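Local coordinates for protein Exo-1,5-alpha-L-arabinofuranobiosidase (Gibberella zeae, PDB 2YDT) that probably cleaves alpha-1,5-linked L-arabinofuranose chains from one end, releasing arabinobiose, and binds an arabinofuranose and an iminosugar inhibitor in its pocket, at residues 31-36 with 324-329; 266-271 with 312-317; 335-340 with 357-362. All blocks are in the same frame, centred on the assembly; numbering follows the deposited sequence.

Contact 1: residues 31-36 with 324-329; sequences ARPLEL and TRSLLT
Arg32 reaches Thr324 by a detour. Its CB leaves the backbone on the side facing away from 324-329, and the bend at chi2 (-70°) swings the rest back, placing the guanidinium edge-on to the threonine. CZ lies 3.5 Å from Thr324 OG1. NH2, at the tip, donates to Thr324 OG1 at 2.8 Å with a fairly straight bond (160°). NH1 has three acceptors: Thr324 OG1, Thr324 O at 3.0 Å, and Ala31 O of its own strand. Ala31 O is also approached from the opposite face of its carbonyl plane by Ser326 OG, which donates at 2.8 Å. The two strands run nearly parallel, 10° apart, but share no backbone bonds: they are the innermost strands of neighbouring blades in a six-bladed beta-propeller, and every direct hydrogen bond across the seam has a side chain as donor. Beyond the polar end, Pro33 and Leu328 lie alongside each other, pointing opposite ways, with Pro33 CB 3.7 Å from Leu328 CD1. That methyl also lies 3.5 Å from Glu35 N, while the Glu35 carboxylate takes the backbone N-H of Gln331. Tyr277, from the innermost strand of another blade, packs against both Arg32 and Ser326.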
loop_
_atom_site.group_PDB
_atom_site.type_symbol
_atom_site.label_atom_id
_atom_site.label_comp_id
_atom_site.label_asym_id
_atom_site.label_seq_id
_atom_site.Cartn_x
_atom_site.Cartn_y
_atom_site.Cartn_z
ATOM N N ALA A 31 -1.612 6.157 -4.885
ATOM C CA ALA A 31 -1.142 5.484 -6.093
ATOM C C ALA A 31 -0.575 4.104 -5.774
ATOM O O ALA A 31 0.126 3.933 -4.783
ATOM C CB ALA A 31 -0.049 6.348 -6.814
ATOM N N ARG A 32 -0.863 3.160 -6.672
ATOM C CA ARG A 32 -0.356 1.787 -6.561
ATOM C C ARG A 32 0.041 1.227 -7.908
ATOM O O ARG A 32 -0.771 1.289 -8.861
ATOM C CB ARG A 32 -1.416 0.878 -5.898
ATOM C CG ARG A 32 -1.614 1.162 -4.414
ATOM C CD ARG A 32 -0.440 0.748 -3.577
ATOM N NE ARG A 32 -0.660 0.855 -2.147
ATOM C CZ ARG A 32 -0.353 1.900 -1.391
ATOM N NH1 ARG A 32 0.110 3.019 -1.896
ATOM N NH2 ARG A 32 -0.505 1.814 -0.097
ATOM N N PRO A 33 1.250 0.604 -7.988
ATOM C CA PRO A 33 1.707 -0.037 -9.230
ATOM C C PRO A 33 1.758 -1.548 -9.125
ATOM O O PRO A 33 1.738 -2.107 -8.032
ATOM C CB PRO A 33 3.149 0.440 -9.324
ATOM C CG PRO A 33 3.608 0.425 -7.936
ATOM C CD PRO A 33 2.376 0.743 -7.054
ATOM N N LEU A 34 1.799 -2.175 -10.282
ATOM C CA LEU A 34 1.949 -3.651 -10.357
ATOM C C LEU A 34 2.712 -4.059 -11.601
ATOM O O LEU A 34 2.394 -3.595 -12.702
ATOM C CB LEU A 34 0.559 -4.308 -10.364
ATOM C CG LEU A 34 0.502 -5.828 -10.542
ATOM C CD1 LEU A 34 1.104 -6.519 -9.300
ATOM C CD2 LEU A 34 -0.929 -6.370 -10.844
ATOM N N GLU A 35 3.682 -4.967 -11.436
ATOM C CA GLU A 35 4.345 -5.584 -12.609
ATOM C C GLU A 35 3.775 -6.975 -12.847
ATOM O O GLU A 35 3.835 -7.817 -11.944
ATOM C CB GLU A 35 5.857 -5.692 -12.403
ATOM C CG GLU A 35 6.606 -6.170 -13.650
ATOM C CD GLU A 35 8.121 -6.309 -13.441
ATOM O OE1 GLU A 35 8.507 -6.944 -12.443
ATOM O OE2 GLU A 35 8.883 -5.799 -14.284
ATOM N N LEU A 36 3.259 -7.222 -14.044
ATOM C CA LEU A 36 2.787 -8.542 -14.417
ATOM C C LEU A 36 3.930 -9.437 -14.863
ATOM O O LEU A 36 5.034 -8.954 -15.127
ATOM C CB LEU A 36 1.744 -8.441 -15.509
ATOM C CG LEU A 36 0.542 -7.528 -15.266
ATOM C CD1 LEU A 36 -0.446 -7.689 -16.436
ATOM C CD2 LEU A 36 -0.089 -7.845 -13.894
ATOM N N THR A 324 1.277 7.938 1.197
ATOM C CA THR A 324 1.400 6.515 0.833
ATOM C C THR A 324 2.085 6.310 -0.536
ATOM O O THR A 324 1.727 5.458 -1.349
ATOM C CB THR A 324 0.052 5.717 1.007
ATOM O OG1 THR A 324 0.328 4.311 0.994
ATOM C CG2 THR A 324 -0.992 6.054 -0.096
ATOM N N ARG A 325 3.159 7.060 -0.758
ATOM C CA ARG A 325 3.991 6.882 -1.933
ATOM C C ARG A 325 4.437 5.428 -1.987
ATOM O O ARG A 325 4.866 4.883 -0.949
ATOM C CB ARG A 325 5.160 7.886 -1.888
ATOM C CG ARG A 325 5.875 8.070 -3.217
ATOM C CD ARG A 325 7.073 9.037 -3.107
ATOM N NE ARG A 325 8.076 8.508 -2.188
ATOM C CZ ARG A 325 9.276 9.031 -2.012
ATOM N NH1 ARG A 325 9.647 10.081 -2.731
ATOM N NH2 ARG A 325 10.099 8.521 -1.093
ATOM N N SER A 326 4.317 4.804 -3.156
ATOM C CA SER A 326 4.524 3.371 -3.286
ATOM C C SER A 326 5.744 3.040 -4.097
ATOM O O SER A 326 6.342 3.916 -4.765
ATOM C CB SER A 326 3.287 2.691 -3.881
ATOM O OG SER A 326 2.883 3.282 -5.070
ATOM N N LEU A 327 6.134 1.769 -4.026
ATOM C CA LEU A 327 7.374 1.280 -4.644
ATOM C C LEU A 327 7.157 -0.010 -5.400
ATOM O O LEU A 327 6.263 -0.815 -5.082
ATOM C CB LEU A 327 8.413 1.021 -3.546
ATOM C CG LEU A 327 8.801 2.140 -2.599
ATOM C CD1 LEU A 327 9.675 1.604 -1.377
ATOM C CD2 LEU A 327 9.547 3.254 -3.341
ATOM N N LEU A 328 7.973 -0.216 -6.431
ATOM C CA LEU A 328 7.927 -1.408 -7.230
ATOM C C LEU A 328 9.352 -1.768 -7.663
ATOM O O LEU A 328 10.114 -0.896 -8.097
ATOM C CB LEU A 328 7.039 -1.154 -8.450
ATOM C CG LEU A 328 6.901 -2.304 -9.409
ATOM C CD1 LEU A 328 5.506 -2.327 -10.035
ATOM C CD2 LEU A 328 8.040 -2.230 -10.478
ATOM N N THR A 329 9.702 -3.035 -7.529
ATOM C CA THR A 329 10.991 -3.548 -8.036
ATOM C C THR A 329 10.743 -4.368 -9.313
ATOM O O THR A 329 9.718 -5.026 -9.431
ATOM C CB THR A 329 11.731 -4.356 -6.929
ATOM O OG1 THR A 329 13.045 -4.684 -7.408
ATOM C CG2 THR A 329 10.978 -5.641 -6.602
HETATM O O HOH W 1 0.718 7.337 -3.408
#

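Contact 2: residues 266-271 with 312-317; sequences SNDGTT and WKKWDV. With MN (manganese (II) ion), chain M.
Lys314 NZ is held by two oxygens of the facing loop, donating to Thr270 OG1 at 3.0 Å and, in a salt bridge, to the syn lone pair of Asp268 OD2 at 3.1 Å. The lysine starts out extended, then bends at chi3 (88°), which carries the ammonium across the ends of both partners; on the way CD rests 3.6 Å from Thr270 OG1. The acceptors are themselves fixed. Asp268 OD1 takes the hydroxyl of Thr270 at 2.7 Å on its syn side and the backbone N-H of Thr270 on its anti side, well out of the carboxylate plane (34°), the latter making an Asx turn. Thr270 OG1 thus donates to the carboxylate while accepting from the lysine, and the three groups form a small closed network. Asp268 sits in a type I beta turn from Ser266 to Gly269, with Thr270 following directly; Gly269 N to Ser266 O closes the turn, and Ser266 N bonds to Thr270 O just beyond. Trp312 O meets the start of this turn through a weak bond from Asn267 N (3.0 Å, 132°) and a CA-H...O contact from Ser266 CA at 3.3 Å. Lys313, bent at chi2, runs across Asn267, nearly perpendicular to it, its CD 3.7 Å from Asn267 OD1. Two residues beyond Lys314, Asp316 OD1 binds a manganese ion at 2.2 Å together with Glu299, next to which the lysine chain also lies. Strand 313-315 is the outermost of its propeller blade, paired with 300-303. The turn belongs to the linker from strand 262-263, outermost in the preceding blade, to strand 277-281, so the contact joins the rim of one blade to the connection entering it, while Trp315 packs on helix 361-364.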
loop_
_atom_site.group_PDB
_atom_site.type_symbol
_atom_site.label_atom_id
_atom_site.label_comp_id
_atom_site.label_asym_id
_atom_site.label_seq_id
_atom_site.Cartn_x
_atom_site.Cartn_y
_atom_site.Cartn_z
ATOM N N SER A 266 17.393 6.405 10.506
ATOM C CA SER A 266 18.572 6.248 9.638
ATOM C C SER A 266 19.830 6.659 10.426
ATOM O O SER A 266 19.707 7.227 11.510
ATOM C CB SER A 266 18.460 7.043 8.324
ATOM O OG SER A 266 18.376 8.428 8.550
ATOM N N ASN A 267 20.986 6.367 9.834
ATOM C CA ASN A 267 22.303 6.613 10.473
ATOM C C ASN A 267 22.505 8.090 10.872
ATOM O O ASN A 267 23.151 8.380 11.899
ATOM C CB ASN A 267 23.444 6.104 9.573
ATOM C CG ASN A 267 23.489 6.814 8.240
ATOM O OD1 ASN A 267 22.553 6.726 7.451
ATOM N ND2 ASN A 267 24.599 7.543 7.975
ATOM N N ASP A 268 21.923 9.037 10.128
ATOM C CA ASP A 268 22.006 10.466 10.505
ATOM C C ASP A 268 20.945 10.946 11.500
ATOM O O ASP A 268 20.860 12.139 11.808
ATOM C CB ASP A 268 22.063 11.358 9.255
ATOM C CG ASP A 268 20.701 11.601 8.624
ATOM O OD1 ASP A 268 19.743 10.903 9.008
ATOM O OD2 ASP A 268 20.602 12.514 7.777
ATOM N N GLY A 269 20.101 10.024 11.979
ATOM C CA GLY A 269 19.079 10.345 12.960
ATOM C C GLY A 269 17.685 10.634 12.408
ATOM O O GLY A 269 16.791 10.967 13.170
ATOM N N THR A 270 17.525 10.561 11.095
ATOM C CA THR A 270 16.230 10.869 10.459
ATOM C C THR A 270 15.204 9.823 10.869
ATOM O O THR A 270 15.510 8.620 10.844
ATOM C CB THR A 270 16.327 10.908 8.932
ATOM O OG1 THR A 270 17.283 11.919 8.534
ATOM C CG2 THR A 270 14.956 11.259 8.300
ATOM N N THR A 271 14.028 10.317 11.270
ATOM C CA THR A 271 12.912 9.506 11.774
ATOM C C THR A 271 11.709 9.566 10.789
ATOM O O THR A 271 10.837 10.428 10.912
ATOM C CB THR A 271 12.459 9.986 13.138
ATOM O OG1 THR A 271 12.095 11.368 13.086
ATOM C CG2 THR A 271 13.528 9.783 14.220
ATOM N N TRP A 312 19.856 1.178 8.873
ATOM C CA TRP A 312 19.017 1.943 7.908
ATOM C C TRP A 312 19.801 3.136 7.383
ATOM O O TRP A 312 20.412 3.878 8.176
ATOM C CB TRP A 312 17.705 2.406 8.517
ATOM C CG TRP A 312 16.780 1.267 8.802
ATOM C CD1 TRP A 312 16.662 0.563 9.988
ATOM C CD2 TRP A 312 15.850 0.665 7.891
ATOM N NE1 TRP A 312 15.702 -0.433 9.864
ATOM C CE2 TRP A 312 15.206 -0.405 8.585
ATOM C CE3 TRP A 312 15.505 0.899 6.554
ATOM C CZ2 TRP A 312 14.207 -1.209 7.981
ATOM C CZ3 TRP A 312 14.515 0.084 5.963
ATOM C CH2 TRP A 312 13.882 -0.939 6.679
ATOM N N LYS A 313 19.756 3.318 6.068
ATOM C CA LYS A 313 20.403 4.454 5.396
ATOM C C LYS A 313 19.338 5.249 4.629
ATOM O O LYS A 313 18.268 4.718 4.321
ATOM C CB LYS A 313 21.497 3.993 4.441
ATOM C CG LYS A 313 22.494 2.921 4.991
ATOM C CD LYS A 313 23.194 3.315 6.247
ATOM C CE LYS A 313 24.306 2.328 6.631
ATOM N NZ LYS A 313 24.661 2.480 8.102
ATOM N N LYS A 314 19.632 6.506 4.333
ATOM C CA LYS A 314 18.690 7.402 3.677
ATOM C C LYS A 314 19.305 7.967 2.402
ATOM O O LYS A 314 20.482 8.367 2.421
ATOM C CB LYS A 314 18.334 8.502 4.638
ATOM C CG LYS A 314 17.618 9.739 4.041
ATOM C CD LYS A 314 17.373 10.789 5.098
ATOM C CE LYS A 314 18.569 11.724 5.234
ATOM N NZ LYS A 314 18.193 13.012 5.836
ATOM N N TRP A 315 18.529 8.054 1.321
ATOM C CA TRP A 315 18.993 8.521 0.004
ATOM C C TRP A 315 17.966 9.396 -0.705
ATOM O O TRP A 315 16.774 9.051 -0.759
ATOM C CB TRP A 315 19.357 7.360 -0.946
ATOM C CG TRP A 315 20.083 6.209 -0.294
ATOM C CD1 TRP A 315 19.519 5.092 0.225
ATOM C CD2 TRP A 315 21.491 6.085 -0.059
ATOM N NE1 TRP A 315 20.471 4.261 0.759
ATOM C CE2 TRP A 315 21.696 4.848 0.589
ATOM C CE3 TRP A 315 22.598 6.877 -0.367
ATOM C CZ2 TRP A 315 22.967 4.394 0.961
ATOM C CZ3 TRP A 315 23.855 6.426 -0.005
ATOM C CH2 TRP A 315 24.029 5.203 0.650
ATOM N N ASP A 316 18.421 10.505 -1.298
ATOM C CA ASP A 316 17.550 11.357 -2.092
ATOM C C ASP A 316 17.185 10.697 -3.389
ATOM O O ASP A 316 17.974 9.936 -3.975
ATOM C CB ASP A 316 18.249 12.700 -2.419
ATOM C CG ASP A 316 18.429 13.557 -1.236
ATOM O OD1 ASP A 316 17.481 13.717 -0.441
ATOM O OD2 ASP A 316 19.538 14.112 -1.074
ATOM N N VAL A 317 15.960 10.994 -3.850
ATOM C CA VAL A 317 15.481 10.547 -5.144
ATOM C C VAL A 317 14.701 11.698 -5.786
ATOM O O VAL A 317 14.320 12.626 -5.078
ATOM C CB VAL A 317 14.541 9.293 -5.009
ATOM C CG1 VAL A 317 15.323 8.043 -4.500
ATOM C CG2 VAL A 317 13.338 9.626 -4.135
HETATM MN MN MN M . 17.255 14.904 1.364
HETATM O O HOH W 2 18.367 14.053 2.349
#

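Contact 3: residues 335-340 with 357-362; sequences DLLMIM and SVVRLS. With SO4 (sulfate ion), chain D.
Asp335 sends CG opposite to its backbone N (chi1 -166°), and Arg360, extended from CG to NE, twists at chi4 (-80°); together these bring the carboxylate to the guanidinium edge and to the start of helix 361-364. Asp335 OD2 accepts from Ser362 OG at 2.6 Å through its syn lone pair and from Arg360 NH1 at 3.3 Å on the anti side, 33° out of the carboxylate plane. Asp335 OD1 takes Ser362 N at 2.7 Å, again syn, while Asp335 O takes Leu361 N. Leu336 CD2 sits over the centre of the guanidinium, 3.8 Å above one face. The outer edge of the guanidinium holds a sulfate, probably from the crystallisation liquor, with Arg360 NE to O2 at 2.8 Å and NH2 to O1 at 3.1 Å. Behind this corner the strands form a regular antiparallel ladder: Leu337 with Val359 and Ile339 with Ser357 are hydrogen-bonded pairs, alternating with the non-hydrogen-bonded pairs Leu336-Arg360 and Met338-Val358. On one face Met338 CE touches Val358 CG2 at 3.9 Å; on the other Leu337 packs on Val359 and Leu361. These are the two middle strands of the last blade. With the Ser362 N-H, the Ser362 hydroxyl and an arginine all donating to the Asp335 carboxylate, its negative charge is probably well stabilised; the arginine's charge is shared with Asp333.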
loop_
_atom_site.group_PDB
_atom_site.type_symbol
_atom_site.label_atom_id
_atom_site.label_comp_id
_atom_site.label_asym_id
_atom_site.label_seq_id
_atom_site.Cartn_x
_atom_site.Cartn_y
_atom_site.Cartn_z
ATOM N N ASP A 335 18.038 -3.848 -9.905
ATOM C CA ASP A 335 18.596 -2.515 -9.637
ATOM C C ASP A 335 17.558 -1.406 -9.865
ATOM O O ASP A 335 17.667 -0.356 -9.281
ATOM C CB ASP A 335 19.797 -2.288 -10.568
ATOM C CG ASP A 335 20.657 -1.112 -10.175
ATOM O OD1 ASP A 335 20.625 -0.613 -9.038
ATOM O OD2 ASP A 335 21.449 -0.681 -11.049
ATOM N N LEU A 336 16.557 -1.665 -10.687
ATOM C CA LEU A 336 15.560 -0.634 -11.026
ATOM C C LEU A 336 14.466 -0.567 -9.952
ATOM O O LEU A 336 13.935 -1.617 -9.511
ATOM C CB LEU A 336 14.919 -0.921 -12.380
ATOM C CG LEU A 336 15.820 -0.758 -13.620
ATOM C CD1 LEU A 336 15.030 -1.189 -14.907
ATOM C CD2 LEU A 336 16.351 0.657 -13.688
ATOM N N LEU A 337 14.113 0.654 -9.577
ATOM C CA LEU A 337 13.087 0.888 -8.571
ATOM C C LEU A 337 12.125 1.965 -9.082
ATOM O O LEU A 337 12.547 3.083 -9.369
ATOM C CB LEU A 337 13.721 1.336 -7.263
ATOM C CG LEU A 337 12.765 1.695 -6.104
ATOM C CD1 LEU A 337 12.174 0.416 -5.433
ATOM C CD2 LEU A 337 13.473 2.550 -5.061
ATOM N N MET A 338 10.827 1.630 -9.144
ATOM C CA MET A 338 9.805 2.657 -9.450
ATOM C C MET A 338 9.265 3.223 -8.151
ATOM O O MET A 338 9.024 2.469 -7.181
ATOM C CB MET A 338 8.661 2.052 -10.283
ATOM C CG MET A 338 7.471 2.975 -10.432
ATOM S SD MET A 338 6.181 2.248 -11.526
ATOM C CE MET A 338 6.852 2.826 -12.977
ATOM N N ILE A 339 9.089 4.547 -8.121
ATOM C CA ILE A 339 8.546 5.281 -7.007
ATOM C C ILE A 339 7.348 6.060 -7.563
ATOM O O ILE A 339 7.493 6.836 -8.526
ATOM C CB ILE A 339 9.577 6.274 -6.388
ATOM C CG1 ILE A 339 10.918 5.555 -6.191
ATOM C CG2 ILE A 339 9.013 6.887 -5.099
ATOM C CD1 ILE A 339 12.073 6.475 -5.802
ATOM N N MET A 340 6.136 5.807 -7.019
ATOM C CA MET A 340 4.880 6.278 -7.619
ATOM C C MET A 340 4.069 6.978 -6.550
ATOM O O MET A 340 3.948 6.499 -5.421
ATOM C CB MET A 340 4.060 5.098 -8.152
ATOM C CG MET A 340 2.815 5.478 -8.964
ATOM S SD MET A 340 1.796 3.994 -9.186
ATOM C CE MET A 340 0.528 4.633 -10.264
ATOM N N SER A 357 8.668 7.924 -10.983
ATOM C CA SER A 357 10.053 7.927 -11.448
ATOM C C SER A 357 10.585 6.494 -11.381
ATOM O O SER A 357 10.139 5.709 -10.548
ATOM C CB SER A 357 10.902 8.793 -10.522
ATOM O OG SER A 357 10.507 10.152 -10.507
ATOM N N VAL A 358 11.566 6.163 -12.234
ATOM C CA VAL A 358 12.301 4.917 -12.115
ATOM C C VAL A 358 13.767 5.313 -11.944
ATOM O O VAL A 358 14.298 6.057 -12.773
ATOM C CB VAL A 358 12.114 3.987 -13.304
ATOM C CG1 VAL A 358 13.153 2.834 -13.265
ATOM C CG2 VAL A 358 10.683 3.461 -13.332
ATOM N N VAL A 359 14.356 4.854 -10.864
ATOM C CA VAL A 359 15.771 5.122 -10.494
ATOM C C VAL A 359 16.530 3.804 -10.416
ATOM O O VAL A 359 15.943 2.729 -10.377
ATOM C CB VAL A 359 15.887 5.829 -9.160
ATOM C CG1 VAL A 359 15.116 7.147 -9.178
ATOM C CG2 VAL A 359 15.416 4.923 -7.979
ATOM N N ARG A 360 17.867 3.875 -10.458
ATOM C CA ARG A 360 18.717 2.748 -10.181
ATOM C C ARG A 360 19.322 2.879 -8.786
ATOM O O ARG A 360 19.924 3.899 -8.447
ATOM C CB ARG A 360 19.892 2.684 -11.216
ATOM C CG ARG A 360 19.531 2.068 -12.489
ATOM C CD ARG A 360 20.767 1.823 -13.407
ATOM N NE ARG A 360 20.243 1.341 -14.661
ATOM C CZ ARG A 360 19.858 0.091 -14.885
ATOM N NH1 ARG A 360 20.051 -0.854 -13.980
ATOM N NH2 ARG A 360 19.331 -0.220 -16.037
ATOM N N LEU A 361 19.233 1.818 -7.994
ATOM C CA LEU A 361 19.732 1.821 -6.646
ATOM C C LEU A 361 21.266 1.949 -6.695
ATOM O O LEU A 361 21.833 2.616 -5.829
ATOM C CB LEU A 361 19.320 0.546 -5.916
ATOM C CG LEU A 361 17.842 0.484 -5.561
ATOM C CD1 LEU A 361 17.481 -0.945 -5.085
ATOM C CD2 LEU A 361 17.505 1.574 -4.526
ATOM N N SER A 362 21.871 1.357 -7.731
ATOM C CA SER A 362 23.341 1.466 -7.944
ATOM C C SER A 362 23.792 2.925 -8.087
ATOM O O SER A 362 24.954 3.258 -7.795
ATOM C CB SER A 362 23.782 0.642 -9.153
ATOM O OG SER A 362 23.228 1.062 -10.373
HETATM S S SO4 D . 19.432 3.467 -17.662
HETATM O O1 SO4 D . 18.759 2.193 -17.822
HETATM O O2 SO4 D . 20.046 3.603 -16.367
HETATM O O3 SO4 D . 20.354 3.586 -18.792
HETATM O O4 SO4 D . 18.527 4.595 -17.875
#

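In the fold
From the N terminus, strand 11-17 first lies at the outer edge of the last blade, completing a sheet otherwise built from the C-terminal strands, the familiar closure of a beta-propeller. Contact 1 then closes a loop of some 290 residues, most of the chain, setting the innermost strand of the first full blade beside that of the last. Contact 2 nests inside this loop, bringing the outer strand of the blade before the last to the linker that leads into it. Contact 3 follows in series as a short antiparallel closure within the last blade. Strands 326-330 and 336-341 pair directly, linking contacts 1 and 3, while Val317 packs on Arg325 and Ile339, joining contact 2 to both.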